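Side-chain contacts in protein TASOR (PDB 6TL1), which is a component of the HUSH complex, which maintains epigenetic silencing of H3K9me3-rich chromatin, and is represented here by its pseudo-PARP domain: residues 5-10 against 15-20; 48-53 against 191-196; 80-85 against 126-131; 140-145 against 149-154; 166-171 against 177-182. One frame throughout, in Å; residues are numbered along the deposited sequence.

Contact 1. Residues 5-10 against 15-20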
# COMPACT_ATOMS: atom_id res chain seq x y z
N GLN A 5 2.42 -14.28 12.56
CA GLN A 5 2.46 -15.73 12.47
C GLN A 5 3.51 -16.11 11.45
O GLN A 5 3.28 -15.92 10.23
CB GLN A 5 1.09 -16.30 12.11
CG GLN A 5 1.14 -17.73 11.58
CD GLN A 5 -0.06 -18.08 10.73
OE1 GLN A 5 -0.96 -17.25 10.53
NE2 GLN A 5 -0.11 -19.31 10.26
N PRO A 6 4.67 -16.61 11.83
CA PRO A 6 5.69 -17.02 10.86
C PRO A 6 5.18 -18.17 10.00
O PRO A 6 4.49 -19.07 10.49
CB PRO A 6 6.88 -17.43 11.72
CG PRO A 6 6.65 -16.75 13.05
CD PRO A 6 5.17 -16.72 13.23
N LEU A 7 5.50 -18.10 8.71
CA LEU A 7 5.09 -19.11 7.73
C LEU A 7 6.32 -19.89 7.29
O LEU A 7 7.40 -19.31 7.09
CB LEU A 7 4.41 -18.47 6.52
CG LEU A 7 3.29 -17.47 6.81
CD1 LEU A 7 2.91 -16.69 5.54
CD2 LEU A 7 2.08 -18.17 7.39
N THR A 8 6.16 -21.19 7.12
CA THR A 8 7.28 -22.02 6.71
C THR A 8 7.47 -21.91 5.20
O THR A 8 6.51 -22.09 4.44
CB THR A 8 7.04 -23.47 7.10
OG1 THR A 8 6.87 -23.56 8.52
CG2 THR A 8 8.23 -24.35 6.69
N PRO A 9 8.69 -21.61 4.73
CA PRO A 9 8.91 -21.51 3.28
C PRO A 9 8.51 -22.79 2.58
O PRO A 9 8.80 -23.90 3.05
CB PRO A 9 10.42 -21.25 3.17
CG PRO A 9 10.77 -20.59 4.47
CD PRO A 9 9.88 -21.24 5.50
N GLY A 10 7.80 -22.64 1.45
CA GLY A 10 7.33 -23.77 0.68
C GLY A 10 5.95 -24.25 1.04
O GLY A 10 5.36 -25.03 0.27
N GLU A 15 3.44 -19.58 0.14
CA GLU A 15 3.42 -19.34 -1.29
C GLU A 15 2.24 -18.49 -1.71
O GLU A 15 2.34 -17.81 -2.74
CB GLU A 15 3.37 -20.68 -2.05
CG GLU A 15 4.57 -21.60 -1.81
CD GLU A 15 5.91 -20.95 -2.15
OE1 GLU A 15 5.96 -20.14 -3.10
OE2 GLU A 15 6.90 -21.23 -1.44
N ASP A 16 1.16 -18.48 -0.93
CA ASP A 16 0.07 -17.52 -1.14
C ASP A 16 0.55 -16.08 -0.96
O ASP A 16 0.18 -15.19 -1.73
CB ASP A 16 -1.10 -17.81 -0.19
CG ASP A 16 -1.98 -18.96 -0.67
OD1 ASP A 16 -1.82 -19.43 -1.82
OD2 ASP A 16 -2.83 -19.41 0.12
N VAL A 17 1.32 -15.82 0.10
CA VAL A 17 1.82 -14.47 0.34
C VAL A 17 2.78 -14.07 -0.77
O VAL A 17 2.72 -12.95 -1.30
CB VAL A 17 2.50 -14.38 1.71
CG1 VAL A 17 3.07 -12.97 1.93
CG2 VAL A 17 1.51 -14.73 2.80
N VAL A 18 3.70 -14.97 -1.13
CA VAL A 18 4.61 -14.71 -2.24
C VAL A 18 3.82 -14.52 -3.52
O VAL A 18 4.19 -13.68 -4.35
CB VAL A 18 5.66 -15.84 -2.35
CG1 VAL A 18 6.37 -15.78 -3.67
CG2 VAL A 18 6.67 -15.72 -1.22
N ASN A 19 2.69 -15.24 -3.69
CA ASN A 19 1.94 -15.09 -4.93
C ASN A 19 1.31 -13.71 -5.04
O ASN A 19 1.12 -13.22 -6.16
CB ASN A 19 0.82 -16.13 -5.05
CG ASN A 19 1.36 -17.51 -5.39
OD1 ASN A 19 2.50 -17.64 -5.78
ND2 ASN A 19 0.51 -18.54 -5.29
N ILE A 20 0.95 -13.09 -3.91
CA ILE A 20 0.46 -11.71 -3.95
C ILE A 20 1.55 -10.80 -4.50
O ILE A 20 1.30 -9.96 -5.38
CB ILE A 20 0.02 -11.27 -2.54
CG1 ILE A 20 -1.16 -12.12 -2.05
CG2 ILE A 20 -0.35 -9.77 -2.54
CD1 ILE A 20 -1.38 -11.97 -0.58

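Contact 2. Residues 48-53 against 191-196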
# COMPACT_ATOMS: atom_id res chain seq x y z
N GLU A 48 -8.32 -5.19 12.17
CA GLU A 48 -9.23 -5.95 11.31
C GLU A 48 -10.68 -5.61 11.64
O GLU A 48 -11.52 -5.53 10.74
CB GLU A 48 -8.97 -7.45 11.46
CG GLU A 48 -7.57 -7.87 10.99
CD GLU A 48 -7.25 -9.33 11.31
OE1 GLU A 48 -6.57 -10.00 10.50
OE2 GLU A 48 -7.68 -9.82 12.38
N LYS A 49 -10.97 -5.38 12.93
CA LYS A 49 -12.31 -4.91 13.30
C LYS A 49 -12.65 -3.62 12.58
O LYS A 49 -13.76 -3.49 12.04
CB LYS A 49 -12.43 -4.68 14.81
CG LYS A 49 -12.41 -5.93 15.65
CD LYS A 49 -12.96 -5.71 17.05
CE LYS A 49 -11.91 -6.04 18.10
NZ LYS A 49 -12.46 -6.55 19.40
N GLU A 50 -11.72 -2.67 12.54
CA GLU A 50 -12.06 -1.37 11.99
C GLU A 50 -12.10 -1.40 10.47
O GLU A 50 -12.91 -0.70 9.86
CB GLU A 50 -11.08 -0.32 12.50
CG GLU A 50 -11.09 -0.23 14.01
CD GLU A 50 -10.59 1.09 14.57
OE1 GLU A 50 -9.65 1.68 13.99
OE2 GLU A 50 -11.09 1.49 15.64
N PHE A 51 -11.30 -2.28 9.84
CA PHE A 51 -11.40 -2.50 8.41
C PHE A 51 -12.78 -3.07 8.07
O PHE A 51 -13.47 -2.57 7.17
CB PHE A 51 -10.28 -3.45 7.95
CG PHE A 51 -10.19 -3.66 6.46
CD1 PHE A 51 -10.93 -4.65 5.84
CD2 PHE A 51 -9.32 -2.89 5.69
CE1 PHE A 51 -10.83 -4.86 4.47
CE2 PHE A 51 -9.22 -3.09 4.32
CZ PHE A 51 -9.97 -4.08 3.71
N THR A 52 -13.20 -4.09 8.82
CA THR A 52 -14.51 -4.68 8.58
C THR A 52 -15.63 -3.68 8.83
O THR A 52 -16.59 -3.60 8.05
CB THR A 52 -14.70 -5.90 9.48
OG1 THR A 52 -13.89 -6.98 9.01
CG2 THR A 52 -16.16 -6.32 9.53
N GLU A 53 -15.52 -2.90 9.91
CA GLU A 53 -16.51 -1.86 10.18
C GLU A 53 -16.56 -0.85 9.04
O GLU A 53 -17.65 -0.48 8.58
CB GLU A 53 -16.17 -1.18 11.51
CG GLU A 53 -17.01 0.04 11.85
CD GLU A 53 -18.49 -0.26 11.96
OE1 GLU A 53 -19.29 0.58 11.50
OE2 GLU A 53 -18.85 -1.34 12.49
N GLU A 191 -12.43 16.61 11.17
CA GLU A 191 -10.99 16.43 11.13
C GLU A 191 -10.66 15.23 10.26
O GLU A 191 -11.44 14.28 10.17
CB GLU A 191 -10.39 16.25 12.53
CG GLU A 191 -9.09 17.01 12.74
CD GLU A 191 -8.69 17.08 14.21
OE1 GLU A 191 -8.54 16.01 14.83
OE2 GLU A 191 -8.55 18.21 14.73
N LEU A 192 -9.49 15.27 9.63
CA LEU A 192 -9.01 14.10 8.93
C LEU A 192 -8.51 13.09 9.96
O LEU A 192 -7.87 13.46 10.94
CB LEU A 192 -7.89 14.46 7.96
CG LEU A 192 -8.39 15.03 6.63
CD1 LEU A 192 -7.31 15.85 5.95
CD2 LEU A 192 -8.85 13.88 5.76
N ARG A 193 -8.83 11.83 9.74
CA ARG A 193 -8.34 10.79 10.64
C ARG A 193 -6.84 10.61 10.43
O ARG A 193 -6.33 10.75 9.32
CB ARG A 193 -9.07 9.48 10.37
CG ARG A 193 -10.50 9.45 10.89
CD ARG A 193 -11.09 8.06 10.76
NE ARG A 193 -10.15 7.04 11.18
CZ ARG A 193 -10.22 6.39 12.34
NH1 ARG A 193 -11.21 6.66 13.18
NH2 ARG A 193 -9.32 5.47 12.65
N ARG A 194 -6.11 10.36 11.52
CA ARG A 194 -4.69 10.13 11.32
C ARG A 194 -4.40 8.73 10.82
O ARG A 194 -3.30 8.48 10.31
CB ARG A 194 -3.90 10.40 12.61
CG ARG A 194 -3.85 11.86 13.00
CD ARG A 194 -2.70 12.16 13.96
NE ARG A 194 -1.41 12.00 13.30
CZ ARG A 194 -0.52 11.04 13.55
NH1 ARG A 194 -0.78 10.12 14.48
NH2 ARG A 194 0.62 11.00 12.88
N ARG A 195 -5.36 7.80 10.93
CA ARG A 195 -5.20 6.45 10.42
C ARG A 195 -6.45 6.06 9.62
O ARG A 195 -7.50 5.78 10.22
CB ARG A 195 -4.95 5.44 11.54
CG ARG A 195 -4.85 4.00 11.02
CD ARG A 195 -4.57 3.01 12.12
NE ARG A 195 -5.51 3.13 13.22
CZ ARG A 195 -6.74 2.64 13.21
NH1 ARG A 195 -7.22 2.00 12.14
NH2 ARG A 195 -7.53 2.80 14.27
N PRO A 196 -6.37 6.03 8.29
CA PRO A 196 -7.51 5.56 7.51
C PRO A 196 -7.76 4.10 7.81
O PRO A 196 -6.83 3.31 7.93
CB PRO A 196 -7.05 5.75 6.05
CG PRO A 196 -5.95 6.77 6.13
CD PRO A 196 -5.25 6.47 7.44

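Contact 3. Residues 80-85 against 126-131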
# COMPACT_ATOMS: atom_id res chain seq x y z
N TYR A 80 13.49 -1.24 11.12
CA TYR A 80 12.81 -2.28 11.88
C TYR A 80 11.49 -1.77 12.46
O TYR A 80 11.11 -2.09 13.58
CB TYR A 80 13.72 -2.84 12.98
CG TYR A 80 15.04 -3.34 12.44
CD1 TYR A 80 15.15 -4.62 11.90
CD2 TYR A 80 16.17 -2.54 12.45
CE1 TYR A 80 16.34 -5.08 11.39
CE2 TYR A 80 17.38 -2.99 11.94
CZ TYR A 80 17.45 -4.27 11.41
OH TYR A 80 18.65 -4.73 10.91
N GLN A 81 10.81 -0.93 11.68
CA GLN A 81 9.54 -0.37 12.09
C GLN A 81 8.35 -1.22 11.66
O GLN A 81 7.21 -0.76 11.76
CB GLN A 81 9.40 1.06 11.55
CG GLN A 81 8.82 2.04 12.55
CD GLN A 81 9.68 2.18 13.80
OE1 GLN A 81 10.86 1.84 13.81
NE2 GLN A 81 9.08 2.69 14.87
N VAL A 82 8.60 -2.43 11.15
CA VAL A 82 7.52 -3.38 10.89
C VAL A 82 6.62 -3.51 12.10
O VAL A 82 5.39 -3.55 11.99
CB VAL A 82 8.10 -4.76 10.49
CG1 VAL A 82 6.99 -5.81 10.48
CG2 VAL A 82 8.78 -4.70 9.14
N GLN A 83 7.23 -3.58 13.28
CA GLN A 83 6.48 -3.75 14.52
C GLN A 83 5.43 -2.67 14.71
O GLN A 83 4.26 -2.96 14.95
CB GLN A 83 7.44 -3.78 15.71
CG GLN A 83 6.77 -3.77 17.09
CD GLN A 83 5.84 -4.94 17.31
OE1 GLN A 83 6.12 -6.05 16.87
NE2 GLN A 83 4.73 -4.70 18.01
N THR A 84 5.84 -1.40 14.58
CA THR A 84 4.93 -0.29 14.89
C THR A 84 3.78 -0.19 13.90
O THR A 84 2.63 0.03 14.30
CB THR A 84 5.71 1.02 14.93
OG1 THR A 84 6.78 0.89 15.87
CG2 THR A 84 4.80 2.15 15.36
N ILE A 85 4.06 -0.35 12.60
CA ILE A 85 2.99 -0.27 11.61
C ILE A 85 2.02 -1.44 11.76
O ILE A 85 0.80 -1.27 11.64
CB ILE A 85 3.55 -0.16 10.18
CG1 ILE A 85 4.18 1.21 9.92
CG2 ILE A 85 2.46 -0.40 9.15
CD1 ILE A 85 5.64 1.31 10.23
N MET A 126 18.76 -5.69 1.14
CA MET A 126 17.84 -6.44 1.97
C MET A 126 16.78 -5.49 2.50
O MET A 126 17.07 -4.34 2.82
CB MET A 126 18.61 -7.11 3.12
CG MET A 126 17.75 -7.59 4.26
SD MET A 126 18.60 -8.77 5.35
CE MET A 126 19.98 -9.32 4.40
N GLY A 127 15.55 -5.99 2.63
CA GLY A 127 14.45 -5.14 3.03
C GLY A 127 13.29 -5.93 3.59
O GLY A 127 13.22 -7.16 3.47
N ASP A 128 12.37 -5.18 4.20
CA ASP A 128 11.11 -5.71 4.72
C ASP A 128 9.97 -5.01 4.01
O ASP A 128 9.96 -3.78 3.93
CB ASP A 128 11.01 -5.46 6.23
CG ASP A 128 12.06 -6.19 7.02
OD1 ASP A 128 12.25 -7.40 6.78
OD2 ASP A 128 12.71 -5.55 7.88
N VAL A 129 9.01 -5.78 3.51
CA VAL A 129 7.86 -5.22 2.81
C VAL A 129 6.60 -5.64 3.56
O VAL A 129 6.38 -6.84 3.77
CB VAL A 129 7.81 -5.68 1.34
CG1 VAL A 129 6.60 -5.09 0.64
CG2 VAL A 129 9.09 -5.29 0.62
N VAL A 130 5.80 -4.65 3.97
CA VAL A 130 4.48 -4.90 4.55
C VAL A 130 3.47 -4.93 3.42
O VAL A 130 3.47 -4.06 2.53
CB VAL A 130 4.12 -3.84 5.61
CG1 VAL A 130 2.69 -4.08 6.17
CG2 VAL A 130 5.08 -3.92 6.78
N ILE A 131 2.66 -5.98 3.40
CA ILE A 131 1.55 -6.12 2.47
C ILE A 131 0.29 -5.70 3.21
O ILE A 131 -0.07 -6.29 4.23
CB ILE A 131 1.43 -7.55 1.94
CG1 ILE A 131 2.69 -7.96 1.16
CG2 ILE A 131 0.14 -7.72 1.13
CD1 ILE A 131 2.67 -9.40 0.66
O HOH W 1 12.90 -3.13 8.63

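Contact 4. Residues 140-145 against 149-154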
# COMPACT_ATOMS: atom_id res chain seq x y z
N LYS A 140 -10.72 8.61 -6.74
CA LYS A 140 -10.62 9.93 -7.33
C LYS A 140 -9.30 9.95 -8.10
O LYS A 140 -8.23 9.80 -7.50
CB LYS A 140 -10.66 11.04 -6.27
CG LYS A 140 -10.39 12.44 -6.77
CD LYS A 140 -11.43 12.92 -7.78
CE LYS A 140 -11.23 14.40 -8.09
NZ LYS A 140 -12.28 14.93 -9.00
N SER A 141 -9.39 10.09 -9.42
CA SER A 141 -8.21 10.17 -10.28
C SER A 141 -7.82 11.63 -10.48
O SER A 141 -8.66 12.45 -10.87
CB SER A 141 -8.49 9.52 -11.63
OG SER A 141 -8.60 8.12 -11.51
N ILE A 142 -6.55 11.95 -10.23
CA ILE A 142 -6.11 13.34 -10.34
C ILE A 142 -4.89 13.41 -11.25
O ILE A 142 -4.07 12.49 -11.32
CB ILE A 142 -5.82 13.97 -8.97
CG1 ILE A 142 -4.75 13.18 -8.22
CG2 ILE A 142 -7.11 14.07 -8.12
CD1 ILE A 142 -4.29 13.87 -6.95
N TYR A 143 -4.77 14.53 -11.95
CA TYR A 143 -3.58 14.78 -12.75
C TYR A 143 -2.43 15.23 -11.87
O TYR A 143 -2.63 15.89 -10.84
CB TYR A 143 -3.89 15.83 -13.81
CG TYR A 143 -4.77 15.32 -14.92
CD1 TYR A 143 -6.15 15.39 -14.83
CD2 TYR A 143 -4.21 14.76 -16.06
CE1 TYR A 143 -6.96 14.92 -15.85
CE2 TYR A 143 -5.01 14.30 -17.09
CZ TYR A 143 -6.37 14.38 -16.98
OH TYR A 143 -7.15 13.91 -18.02
N ASP A 144 -1.21 14.88 -12.27
CA ASP A 144 -0.05 15.25 -11.49
C ASP A 144 0.14 16.78 -11.52
O ASP A 144 -0.22 17.43 -12.51
CB ASP A 144 1.20 14.53 -11.99
CG ASP A 144 1.41 14.70 -13.49
OD1 ASP A 144 0.46 14.48 -14.28
OD2 ASP A 144 2.55 15.06 -13.87
N PRO A 145 0.67 17.37 -10.45
CA PRO A 145 0.65 18.83 -10.33
C PRO A 145 1.57 19.53 -11.33
O PRO A 145 2.71 19.12 -11.54
CB PRO A 145 1.12 19.08 -8.89
CG PRO A 145 1.91 17.87 -8.54
CD PRO A 145 1.23 16.73 -9.24
N LYS A 149 -1.61 24.28 -6.85
CA LYS A 149 -1.64 23.67 -5.53
C LYS A 149 -2.46 22.38 -5.56
O LYS A 149 -3.55 22.33 -6.14
CB LYS A 149 -2.23 24.65 -4.52
CG LYS A 149 -2.84 24.02 -3.28
CD LYS A 149 -3.26 25.09 -2.28
CE LYS A 149 -4.20 26.13 -2.90
NZ LYS A 149 -5.23 25.54 -3.81
N SER A 150 -1.93 21.33 -4.93
CA SER A 150 -2.63 20.05 -4.95
C SER A 150 -3.88 20.09 -4.07
O SER A 150 -4.00 20.89 -3.14
CB SER A 150 -1.69 18.91 -4.53
OG SER A 150 -1.04 19.19 -3.31
N LEU A 151 -4.82 19.21 -4.38
CA LEU A 151 -6.10 19.20 -3.70
C LEU A 151 -5.96 18.68 -2.27
O LEU A 151 -5.10 17.86 -1.97
CB LEU A 151 -7.10 18.30 -4.44
CG LEU A 151 -7.44 18.63 -5.89
CD1 LEU A 151 -8.07 17.42 -6.55
CD2 LEU A 151 -8.38 19.82 -5.92
N ASP A 152 -6.83 19.17 -1.39
CA ASP A 152 -7.11 18.46 -0.16
C ASP A 152 -7.69 17.10 -0.52
O ASP A 152 -8.14 16.88 -1.64
CB ASP A 152 -8.10 19.25 0.70
CG ASP A 152 -7.46 20.43 1.41
OD1 ASP A 152 -6.21 20.53 1.44
OD2 ASP A 152 -8.21 21.25 1.98
N PRO A 153 -7.66 16.14 0.41
CA PRO A 153 -8.29 14.84 0.13
C PRO A 153 -9.74 15.05 -0.29
O PRO A 153 -10.45 15.90 0.26
CB PRO A 153 -8.18 14.11 1.47
CG PRO A 153 -6.93 14.65 2.06
CD PRO A 153 -6.96 16.13 1.71
N THR A 154 -10.16 14.31 -1.32
CA THR A 154 -11.47 14.52 -1.92
C THR A 154 -12.54 13.88 -1.06
O THR A 154 -12.50 12.66 -0.83
CB THR A 154 -11.52 13.93 -3.32
OG1 THR A 154 -10.51 14.54 -4.13
CG2 THR A 154 -12.86 14.26 -3.95

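Contact 5. Residues 166-171 against 177-182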
# COMPACT_ATOMS: atom_id res chain seq x y z
N ASN A 166 -1.44 4.06 -15.76
CA ASN A 166 -1.24 2.91 -16.64
C ASN A 166 -0.27 3.20 -17.78
O ASN A 166 0.22 2.26 -18.41
CB ASN A 166 -2.58 2.39 -17.18
CG ASN A 166 -3.47 1.82 -16.08
OD1 ASN A 166 -3.08 1.76 -14.91
ND2 ASN A 166 -4.67 1.38 -16.45
N ARG A 167 0.00 4.48 -18.07
CA ARG A 167 1.08 4.81 -19.00
C ARG A 167 2.42 4.29 -18.51
O ARG A 167 3.33 4.07 -19.31
CB ARG A 167 1.14 6.33 -19.21
CG ARG A 167 0.05 6.88 -20.10
CD ARG A 167 0.19 8.39 -20.27
NE ARG A 167 -0.97 8.96 -20.93
CZ ARG A 167 -1.20 10.27 -21.05
NH1 ARG A 167 -0.33 11.14 -20.56
NH2 ARG A 167 -2.29 10.70 -21.67
N ILE A 168 2.59 4.15 -17.20
CA ILE A 168 3.86 3.70 -16.64
C ILE A 168 4.03 2.21 -16.92
O ILE A 168 3.23 1.38 -16.47
CB ILE A 168 3.92 4.00 -15.14
CG1 ILE A 168 4.07 5.51 -14.90
CG2 ILE A 168 5.11 3.31 -14.51
CD1 ILE A 168 5.20 6.15 -15.68
N THR A 169 5.08 1.85 -17.66
CA THR A 169 5.37 0.44 -17.93
C THR A 169 6.75 0.01 -17.48
O THR A 169 7.03 -1.20 -17.48
CB THR A 169 5.20 0.10 -19.42
OG1 THR A 169 6.17 0.80 -20.21
CG2 THR A 169 3.80 0.44 -19.90
N SER A 170 7.64 0.94 -17.14
CA SER A 170 9.02 0.64 -16.81
C SER A 170 9.35 1.13 -15.41
O SER A 170 8.99 2.25 -15.03
CB SER A 170 9.97 1.29 -17.84
OG SER A 170 11.32 1.18 -17.44
N LEU A 171 10.10 0.31 -14.67
CA LEU A 171 10.62 0.71 -13.36
C LEU A 171 11.53 1.93 -13.44
O LEU A 171 11.77 2.57 -12.40
CB LEU A 171 11.39 -0.46 -12.74
CG LEU A 171 10.56 -1.70 -12.38
CD1 LEU A 171 11.46 -2.85 -11.94
CD2 LEU A 171 9.56 -1.36 -11.27
N TYR A 177 7.85 5.70 -9.45
CA TYR A 177 7.53 5.38 -8.07
C TYR A 177 6.39 6.25 -7.54
O TYR A 177 5.41 5.74 -7.00
CB TYR A 177 8.79 5.50 -7.22
CG TYR A 177 8.52 5.43 -5.75
CD1 TYR A 177 8.06 4.26 -5.17
CD2 TYR A 177 8.71 6.54 -4.93
CE1 TYR A 177 7.82 4.18 -3.82
CE2 TYR A 177 8.47 6.47 -3.57
CZ TYR A 177 8.02 5.28 -3.03
OH TYR A 177 7.76 5.19 -1.68
N GLU A 178 6.52 7.58 -7.67
CA GLU A 178 5.50 8.49 -7.17
C GLU A 178 4.20 8.42 -7.98
O GLU A 178 3.12 8.63 -7.43
CB GLU A 178 6.04 9.93 -7.14
CG GLU A 178 7.19 10.09 -6.17
CD GLU A 178 8.56 9.82 -6.80
OE1 GLU A 178 8.62 9.07 -7.80
OE2 GLU A 178 9.57 10.32 -6.26
N LEU A 179 4.29 8.17 -9.29
CA LEU A 179 3.08 8.14 -10.09
C LEU A 179 2.27 6.86 -9.93
O LEU A 179 1.11 6.82 -10.35
CB LEU A 179 3.42 8.35 -11.57
CG LEU A 179 3.88 9.74 -12.00
CD1 LEU A 179 4.51 9.67 -13.40
CD2 LEU A 179 2.72 10.74 -11.99
N THR A 180 2.84 5.80 -9.34
CA THR A 180 2.14 4.54 -9.14
C THR A 180 1.77 4.32 -7.67
O THR A 180 1.79 3.19 -7.18
CB THR A 180 2.95 3.36 -9.67
OG1 THR A 180 4.20 3.31 -8.98
CG2 THR A 180 3.20 3.51 -11.18
N GLN A 181 1.47 5.40 -6.96
CA GLN A 181 1.06 5.31 -5.57
C GLN A 181 -0.45 5.31 -5.44
O GLN A 181 -1.18 5.77 -6.32
CB GLN A 181 1.63 6.47 -4.75
CG GLN A 181 3.12 6.51 -4.75
CD GLN A 181 3.71 5.47 -3.83
OE1 GLN A 181 3.36 5.39 -2.65
NE2 GLN A 181 4.57 4.62 -4.38
N TYR A 182 -0.91 4.77 -4.32
CA TYR A 182 -2.26 4.95 -3.81
C TYR A 182 -2.19 5.92 -2.64
O TYR A 182 -1.26 5.85 -1.83
CB TYR A 182 -2.86 3.63 -3.34
CG TYR A 182 -3.15 2.61 -4.43
CD1 TYR A 182 -3.75 2.98 -5.62
CD2 TYR A 182 -2.81 1.27 -4.26
CE1 TYR A 182 -4.01 2.05 -6.61
CE2 TYR A 182 -3.07 0.33 -5.25
CZ TYR A 182 -3.67 0.73 -6.43
OH TYR A 182 -3.94 -0.18 -7.42

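Contact 1. Residues 5-10 against 15-20
The carboxylate of Glu15 is the one flat side-chain group that reaches across, and it meets Gly10 through a single oxygen: OE2 comes to 3.3 Å from Gly10 CA, while Glu15 CG lies farther back beside the Gly10 carbonyl. A fold in the glutamate chain (chi2 -56°) turns the carboxylate off its helix toward the loop. Glycine suits this loop position because its backbone has a positive phi of 92°, a conformation that side chains generally disfavour.

Deeper in, the contact becomes purely apolar. Leu7 and Val17 both direct their side chains across the gap, and Leu7 CD1 touches Val17 CG2 at 3.6 Å as the two chains cross obliquely. The branched valine fits close to the helix backbone, whereas leucine, with its branch one carbon farther out, spans the distance from the chain leaving strand 4-6. Leu41 of strand 34-42 touches both residues, and Val17 also rests on Ala203 and Val205, so helix 12-22 is seated on the antiparallel sheet.

The chemistry therefore divides by depth: the buried Leu7-Val17 pair is held by dispersion and the exclusion of water, while the glutamate charge stays near the surface, where solvent can probably help to stabilise it.

Contact 2. Residues 48-53 against 191-196
Glu50 extends from helix 45-60 and puts one carboxylate oxygen, OE1, at the edge of the Arg195 guanidinium, near its plane. The salt bridge is led by Arg195 NH2, although the 2.4 Å between NH2 and Glu50 OE1 is so short that the exact geometry is doubtful. Arg195 NH1 adds a weak, bent bond to the same oxygen. The two side chains cross at about a right angle, with their flat groups 30° apart.

This surface contact ties the helix to the loop between strands 181-184 and 199-209, within the pseudo-PARP domain. Arginine suits such a loop because its long chain reaches the helix and its several N-H groups can converge on one acceptor. Arg193 does so on the backbone of Arg195, gripping it side-on: its NE and NH2 each lie 3.1 Å from Arg195 O. That grip also sets Arg193 NH2 over one face of the Arg195 guanidinium, toward its rim, and 4.0 Å from Glu50 OE1, where the negative charge probably eases the closeness of two arginines.

Contact 3. Residues 80-85 against 126-131
Val82, Val130 and Asp128 give up the most surface here. Val82, in the first turn of helix 82-88, leads with one methyl: CG2 lies 3.7 Å from Asp128 CB and 4.5 Å from Val130 CG2. Its other methyl, CG1, stands anti to the backbone N (chi1 169°), which leaves CG2 to face the strand. Valine is well placed, since its compact branched side chain lets the helix come close to the sheet; Val77, Val204 and Phe4 also touch it.

Asp128 crosses Val82 at about a right angle and offers it the aliphatic CB, while its carboxylate is occupied elsewhere. OD1 is hydrogen-bonded to Ser206 OG on the adjacent strand. OD2 accepts from a water at 2.5 Å, and that water in turn takes a weak bond from the backbone N of Tyr80. An acidic residue is thus accommodated at the border of an apolar patch. Val130, two residues along, points the same way and adds its CG2 methyl to the surface that Val82 faces.

Ile131 points to the opposite face of the sheet, where helix 12-22 lies. Helices thus pack on both faces of the antiparallel sheet of this pseudo-PARP domain, an alpha+beta arrangement.

Contact 4. Residues 140-145 against 149-154
The two extended segments run past each other with their backbones well apart, CA to CA 7.1 Å between Lys140 and Thr154 and 8.9 Å between Ile142 and Leu151, so side chains fill the gap. The chain of Lys140 bends at chi2 (63°) and curls its methylenes round the Thr154 hydroxyl; CG is nearest, 3.4 Å from Thr154 OG1, and CE follows at 4.0 Å. This touch is van der Waals in kind, because the polar partner of OG1 is His160 NE2, to which it is hydrogen-bonded. Lysine can thus pack with its aliphatic part while its ammonium group lies farther out.

Strand 139-142 is an outer strand of the mixed sheet, and the chain containing 149-154 carries it over to strand 159-162, its parallel neighbour. Ile142 and Leu151 are apolar residues that meet between strand and connection. They slide past each other in opposite directions, with Ile142 CG2 3.8 Å from Leu151 CD1. Ile142 CG1 takes the crowded position between N and carbonyl carbon (chi1 58°), leaving CG2 beside the backbone N and facing the leucine. Farther along the connection, the carbonyls of Pro153 and Thr154 receive the hydroxyls of Tyr187 and Tyr185.

Contact 5. Residues 166-171 against 177-182
Ile168 points its side chain straight at the end of helix 176-179. Its CB is already within 4.1 Å of Thr180 CG2, and the methyl CG2 comes closer still, 3.8 Å from the same threonine methyl. From CB the longer branch leaves through CG1, which bends at chi2 (-52°) and delivers the terminal CD1 to the neighbourhood of Leu179 CD1, 4.3 Å away. The two arms of isoleucine therefore serve two successive residues, one methyl for each, a reach that beta-branching makes possible.

Thr180 matches it by using its two branches differently. With OG1 lodged between its own N and carbonyl carbon (chi1 59°), the hydroxyl is turned back to bond Ala176 O in the helix, and CG2 is left to meet Ile168, the two side chains crossing at about a right angle. A threonine is apt where the chain leaves the helix, since it satisfies a backbone carbonyl and still offers a methyl to an apolar neighbour.

Just beyond, Gln181 folds back: its NE2 donates to Tyr177 O at 3.0 Å, from above the carbonyl plane, and its CD lies above one face of the Tyr177 ring, toward the rim. NE2 is also bonded to Ser110 OG of strand 107-110. The loop bearing Ile168, which follows strand 159-162, thus packs against the junction where helix 176-179 passes into strand 181-184 of the mixed sheet.

How the contacts relate
Four of the five contacts divide between the two sheets of the pseudo-PARP domain; contact 2 joins a helix to a loop. Contacts 1 and 3, their centres about 16 Å apart, belong to the five-stranded antiparallel sheet and meet through Ile131, which packs on Val17 and Ile20. Contacts 4 and 5, also about 16 Å apart by centres, belong to the mixed sheet and touch where Asp144 meets Leu179. Along the chain contact 1 closes first; contacts 3, 4 and 5 then follow in series, all between the two segments of contact 2. Leu192 of contact 2 packs on Pro153 of contact 4, and its salt bridge links helix 45-60 to the loop between the two sheets, uniting parts 138 residues apart.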